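Local coordinates for kelch domain-containing protein (Colletotrichum graminicola M1.001, PDB 5C86) that is a fungal alcohol oxidase of the galactose oxidase family (AA5), which probably oxidises alcohols to aldehydes at a copper site, empty in this apo form, at residues V22-P36 with G45-G57. Residues are numbered along the deposited sequence; the frame is centred on the assembly and turned at random.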
loop_
_atom_site.group_PDB
_atom_site.type_symbol
_atom_site.label_atom_id
_atom_site.label_comp_id
_atom_site.label_asym_id
_atom_site.label_seq_id
_atom_site.Cartn_x
_atom_site.Cartn_y
_atom_site.Cartn_z
ATOM N N VAL A 22 2.509 10.010 6.415
ATOM C CA VAL A 22 1.719 11.196 6.659
ATOM C C VAL A 22 1.958 12.224 5.492
ATOM O O VAL A 22 3.101 12.598 5.216
ATOM C CB VAL A 22 2.149 11.812 7.993
ATOM C CG1 VAL A 22 1.368 13.074 8.248
ATOM C CG2 VAL A 22 1.974 10.782 9.157
ATOM N N PRO A 23 0.887 12.628 4.843
ATOM C CA PRO A 23 1.105 13.655 3.806
ATOM C C PRO A 23 1.800 14.904 4.292
ATOM O O PRO A 23 1.687 15.284 5.448
ATOM C CB PRO A 23 -0.287 13.973 3.345
ATOM C CG PRO A 23 -1.115 12.780 3.591
ATOM C CD PRO A 23 -0.501 12.225 4.877
ATOM N N GLU A 24 2.601 15.502 3.404
ATOM C CA GLU A 24 3.268 16.808 3.558
ATOM C C GLU A 24 4.480 16.709 4.423
ATOM O O GLU A 24 5.547 17.142 4.030
ATOM C CB GLU A 24 2.343 17.933 4.073
ATOM C CG GLU A 24 1.523 18.564 3.002
ATOM C CD GLU A 24 0.564 19.593 3.536
ATOM O OE1 GLU A 24 0.731 20.085 4.703
ATOM O OE2 GLU A 24 -0.404 19.815 2.783
ATOM N N THR A 25 4.362 16.077 5.596
ATOM C CA THR A 25 5.593 15.899 6.431
ATOM C C THR A 25 6.399 14.713 6.012
ATOM O O THR A 25 7.609 14.663 6.140
ATOM C CB THR A 25 5.285 15.735 7.900
ATOM O OG1 THR A 25 4.432 14.597 8.059
ATOM C CG2 THR A 25 4.581 16.964 8.449
ATOM N N GLY A 26 5.688 13.693 5.515
ATOM C CA GLY A 26 6.357 12.452 5.293
ATOM C C GLY A 26 6.787 11.641 6.518
ATOM O O GLY A 26 7.566 10.746 6.409
ATOM N N ASN A 27 6.262 11.998 7.695
ATOM C CA ASN A 27 6.536 11.210 8.875
ATOM C C ASN A 27 5.859 9.817 8.722
ATOM O O ASN A 27 4.912 9.642 7.976
ATOM C CB ASN A 27 6.110 12.046 10.088
ATOM C CG ASN A 27 7.009 13.259 10.261
ATOM O OD1 ASN A 27 8.196 13.196 9.952
ATOM N ND2 ASN A 27 6.468 14.304 10.874
ATOM N N LEU A 28 6.318 8.890 9.516
ATOM C CA LEU A 28 5.736 7.506 9.484
ATOM C C LEU A 28 4.917 7.270 10.762
ATOM O O LEU A 28 5.476 7.242 11.886
ATOM C CB LEU A 28 6.840 6.506 9.426
ATOM C CG LEU A 28 6.418 5.025 9.186
ATOM C CD1 LEU A 28 5.817 4.807 7.769
ATOM C CD2 LEU A 28 7.623 4.165 9.462
ATOM N N LEU A 29 3.660 7.101 10.539
ATOM C CA LEU A 29 2.693 6.777 11.622
ATOM C C LEU A 29 2.487 5.275 11.700
ATOM O O LEU A 29 2.196 4.648 10.674
ATOM C CB LEU A 29 1.340 7.442 11.436
ATOM C CG LEU A 29 0.215 7.297 12.480
ATOM C CD1 LEU A 29 0.627 7.942 13.772
ATOM C CD2 LEU A 29 -1.007 7.964 11.965
ATOM N N VAL A 30 2.655 4.703 12.884
ATOM C CA VAL A 30 2.471 3.272 13.078
ATOM C C VAL A 30 1.409 3.004 14.156
ATOM O O VAL A 30 1.265 3.818 15.100
ATOM C CB VAL A 30 3.770 2.556 13.369
ATOM C CG1 VAL A 30 4.889 3.042 12.472
ATOM C CG2 VAL A 30 4.185 2.678 14.855
ATOM N N TRP A 31 0.746 1.865 14.063
ATOM C CA TRP A 31 -0.149 1.477 15.160
ATOM C C TRP A 31 -0.239 -0.024 15.283
ATOM O O TRP A 31 0.032 -0.779 14.370
ATOM C CB TRP A 31 -1.524 2.069 15.057
ATOM C CG TRP A 31 -2.462 1.612 13.965
ATOM C CD1 TRP A 31 -3.337 0.584 14.049
ATOM C CD2 TRP A 31 -2.638 2.188 12.657
ATOM N NE1 TRP A 31 -4.091 0.490 12.931
ATOM C CE2 TRP A 31 -3.658 1.454 12.041
ATOM C CE3 TRP A 31 -2.022 3.239 11.955
ATOM C CZ2 TRP A 31 -4.129 1.715 10.739
ATOM C CZ3 TRP A 31 -2.483 3.519 10.635
ATOM C CH2 TRP A 31 -3.551 2.773 10.069
ATOM N N SER A 32 -0.623 -0.492 16.492
ATOM C CA SER A 32 -0.759 -1.945 16.820
ATOM C C SER A 32 -2.215 -2.239 17.012
ATOM O O SER A 32 -2.888 -2.812 16.149
ATOM C CB SER A 32 0.096 -2.300 18.015
ATOM O OG SER A 32 -0.145 -1.387 19.142
ATOM N N SER A 33 -2.777 -1.850 18.177
ATOM C CA SER A 33 -4.094 -2.259 18.647
ATOM C C SER A 33 -4.328 -1.480 19.961
ATOM O O SER A 33 -3.542 -0.565 20.288
ATOM C CB SER A 33 -4.108 -3.747 18.981
ATOM O OG SER A 33 -3.159 -4.015 19.964
ATOM N N GLY A 34 -5.276 -2.002 20.741
ATOM C CA GLY A 34 -5.441 -1.516 22.152
ATOM C C GLY A 34 -4.380 -1.892 23.112
ATOM O O GLY A 34 -4.479 -1.478 24.290
ATOM N N TRP A 35 -3.391 -2.607 22.692
ATOM C CA TRP A 35 -2.155 -2.826 23.440
ATOM C C TRP A 35 -0.948 -2.582 22.575
ATOM O O TRP A 35 -0.992 -2.707 21.337
ATOM C CB TRP A 35 -2.046 -4.259 23.942
ATOM C CG TRP A 35 -3.203 -4.670 24.858
ATOM C CD1 TRP A 35 -3.177 -4.681 26.252
ATOM C CD2 TRP A 35 -4.495 -5.156 24.470
ATOM N NE1 TRP A 35 -4.407 -5.087 26.716
ATOM C CE2 TRP A 35 -5.234 -5.395 25.652
ATOM C CE3 TRP A 35 -5.140 -5.361 23.239
ATOM C CZ2 TRP A 35 -6.584 -5.855 25.615
ATOM C CZ3 TRP A 35 -6.456 -5.850 23.189
ATOM C CH2 TRP A 35 -7.169 -6.117 24.402
ATOM N N PRO A 36 0.210 -2.377 23.173
ATOM C CA PRO A 36 1.463 -2.243 22.383
ATOM C C PRO A 36 2.013 -3.536 21.763
ATOM O O PRO A 36 2.828 -3.547 20.809
ATOM C CB PRO A 36 2.474 -1.710 23.443
ATOM C CG PRO A 36 1.778 -2.051 24.765
ATOM C CD PRO A 36 0.342 -1.887 24.554
ATOM N N GLY A 45 -10.988 -1.341 22.759
ATOM C CA GLY A 45 -11.749 -0.137 22.506
ATOM C C GLY A 45 -10.932 1.140 22.216
ATOM O O GLY A 45 -11.388 2.225 22.423
ATOM N N LYS A 46 -9.678 0.971 21.800
ATOM C CA LYS A 46 -8.759 2.096 21.636
ATOM C C LYS A 46 -7.575 1.594 20.836
ATOM O O LYS A 46 -7.405 0.389 20.691
ATOM C CB LYS A 46 -8.325 2.638 23.042
ATOM C CG LYS A 46 -7.387 1.741 23.801
ATOM C CD LYS A 46 -7.390 2.143 25.312
ATOM C CE LYS A 46 -6.226 1.490 26.010
ATOM N NZ LYS A 46 -6.212 1.804 27.487
ATOM N N THR A 47 -6.755 2.527 20.360
ATOM C CA THR A 47 -5.492 2.167 19.697
ATOM C C THR A 47 -4.314 2.971 20.146
ATOM O O THR A 47 -4.440 4.233 20.205
ATOM C CB THR A 47 -5.652 2.346 18.126
ATOM O OG1 THR A 47 -6.861 1.791 17.655
ATOM C CG2 THR A 47 -4.435 1.788 17.405
ATOM N N TYR A 48 -3.221 2.296 20.358
ATOM C CA TYR A 48 -1.904 2.852 20.581
ATOM C C TYR A 48 -1.231 3.149 19.236
ATOM O O TYR A 48 -1.188 2.289 18.380
ATOM C CB TYR A 48 -1.014 1.972 21.405
ATOM C CG TYR A 48 -1.385 2.030 22.867
ATOM C CD1 TYR A 48 -2.370 1.190 23.385
ATOM C CD2 TYR A 48 -0.739 2.943 23.725
ATOM C CE1 TYR A 48 -2.680 1.230 24.772
ATOM C CE2 TYR A 48 -1.056 3.001 25.081
ATOM C CZ TYR A 48 -2.015 2.135 25.587
ATOM O OH TYR A 48 -2.352 2.186 26.929
ATOM N N THR A 49 -0.599 4.329 19.150
ATOM C CA THR A 49 0.121 4.790 17.930
ATOM C C THR A 49 1.420 5.375 18.311
ATOM O O THR A 49 1.631 5.833 19.485
ATOM C CB THR A 49 -0.688 5.733 17.053
ATOM O OG1 THR A 49 -0.665 7.073 17.613
ATOM C CG2 THR A 49 -2.097 5.293 16.819
ATOM N N SER A 50 2.341 5.399 17.373
ATOM C CA SER A 50 3.624 6.072 17.555
ATOM C C SER A 50 4.009 6.668 16.200
ATOM O O SER A 50 3.467 6.276 15.154
ATOM C CB SER A 50 4.678 5.145 18.092
ATOM O OG SER A 50 5.996 5.681 18.110
ATOM N N LEU A 51 4.844 7.686 16.231
ATOM C CA LEU A 51 5.230 8.458 15.029
ATOM C C LEU A 51 6.715 8.559 14.920
ATOM O O LEU A 51 7.362 8.955 15.914
ATOM C CB LEU A 51 4.653 9.838 15.129
ATOM C CG LEU A 51 4.864 10.775 13.922
ATOM C CD1 LEU A 51 3.903 10.377 12.833
ATOM C CD2 LEU A 51 4.671 12.263 14.272
ATOM N N TYR A 52 7.281 8.258 13.743
ATOM C CA TYR A 52 8.682 8.438 13.477
ATOM C C TYR A 52 8.835 9.712 12.644
ATOM O O TYR A 52 8.193 9.887 11.638
ATOM C CB TYR A 52 9.321 7.270 12.699
ATOM C CG TYR A 52 10.719 7.487 12.198
ATOM C CD1 TYR A 52 11.803 7.362 13.021
ATOM C CD2 TYR A 52 10.944 7.781 10.879
ATOM C CE1 TYR A 52 13.085 7.577 12.559
ATOM C CE2 TYR A 52 12.201 7.940 10.394
ATOM C CZ TYR A 52 13.263 7.857 11.244
ATOM O OH TYR A 52 14.502 8.020 10.690
ATOM N N ASN A 53 9.616 10.668 13.165
ATOM C CA ASN A 53 9.883 11.912 12.473
ATOM C C ASN A 53 11.066 11.746 11.566
ATOM O O ASN A 53 12.184 11.488 12.001
ATOM C CB ASN A 53 10.150 13.001 13.532
ATOM C CG ASN A 53 10.200 14.345 12.925
ATOM O OD1 ASN A 53 11.048 14.619 12.113
ATOM N ND2 ASN A 53 9.254 15.102 13.210
ATOM N N VAL A 54 10.828 11.850 10.260
ATOM C CA VAL A 54 11.872 11.610 9.249
ATOM C C VAL A 54 12.933 12.729 9.247
ATOM O O VAL A 54 14.050 12.492 8.828
ATOM C CB VAL A 54 11.273 11.429 7.835
ATOM C CG1 VAL A 54 10.364 10.184 7.810
ATOM C CG2 VAL A 54 10.456 12.593 7.403
ATOM N N ASN A 55 12.559 13.931 9.675
ATOM C CA ASN A 55 13.569 15.031 9.738
ATOM C C ASN A 55 14.500 14.943 10.963
ATOM O O ASN A 55 15.724 15.059 10.846
ATOM C CB ASN A 55 12.865 16.383 9.653
ATOM C CG ASN A 55 12.304 16.661 8.225
ATOM O OD1 ASN A 55 11.417 17.483 8.069
ATOM N ND2 ASN A 55 12.849 16.007 7.202
ATOM N N THR A 56 13.956 14.658 12.128
ATOM C CA THR A 56 14.762 14.591 13.358
ATOM C C THR A 56 15.208 13.179 13.748
ATOM O O THR A 56 16.142 13.012 14.509
ATOM C CB THR A 56 13.964 15.186 14.519
ATOM O OG1 THR A 56 12.823 14.370 14.758
ATOM C CG2 THR A 56 13.460 16.564 14.170
ATOM N N GLY A 57 14.537 12.149 13.235
ATOM C CA GLY A 57 14.756 10.786 13.731
ATOM C C GLY A 57 14.074 10.482 15.102
ATOM O O GLY A 57 14.191 9.400 15.588
HETATM O O HOH W 1 9.216 16.496 7.074
HETATM O O HOH W 2 9.707 15.511 9.315
#
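Strands 28-31 and 47-52 are antiparallel neighbours in a kelch-type propeller blade, with strand 18-21 next to the first and strand 63-66 next to the second. Leu28 and Tyr52 form one hydrogen-bonded pair. Val30 and Ser50 form the next, and its bond from Val30 N to Ser50 O is nearly straight (2.9 Å, 177°). Leu29 and Trp31 share a face with Thr49 and Leu51. With chi1 at -176°, Leu51 holds CG anti to its backbone N, and CD1 turns toward strand 28-31, 3.6 Å from Leu28 O and beside Leu29 CB. Trp31 CB packs on Thr49 CG2, and the ring meets Thr47 CG2 obliquely at Trp31 CD1 (3.7 Å). The indole NE1 hydrogen-bonds to Met71 O. On the other face Val30 CG2 lies against Ser50 CB.

Beyond Trp31 the ladder becomes irregular. Ser32 N makes a weak bond to Tyr48 O, and Tyr48 N turns to Ser33 O (2.9 Å), standing above that carbonyl's plane. The Tyr48 ring brings its CE1 edge to Gly34 O at 3.3 Å, and Pro36 CD packs against the ring near CD1.

At the far end Asn27 takes over from the ladder. Its chi1 of -68° sets the amide beside the backbone N, and Asn27 OD1 accepts from Val54 N at 3.0 Å. Asn27 ND2 hydrogen-bonds to Glu104 OE2. Val54 CG1 presses on Gly26 O (3.2 Å). Asn53 OD1 accepts from Thr56 N, an Asx motif that shapes the following turn.

Trp31 lies about 8 Å from His423, side chain to side chain, and Ser32 equally near His335; both histidines bind copper in the metal-loaded protein. The pairing is typical of a kelch beta-propeller blade, here with one end near the copper site.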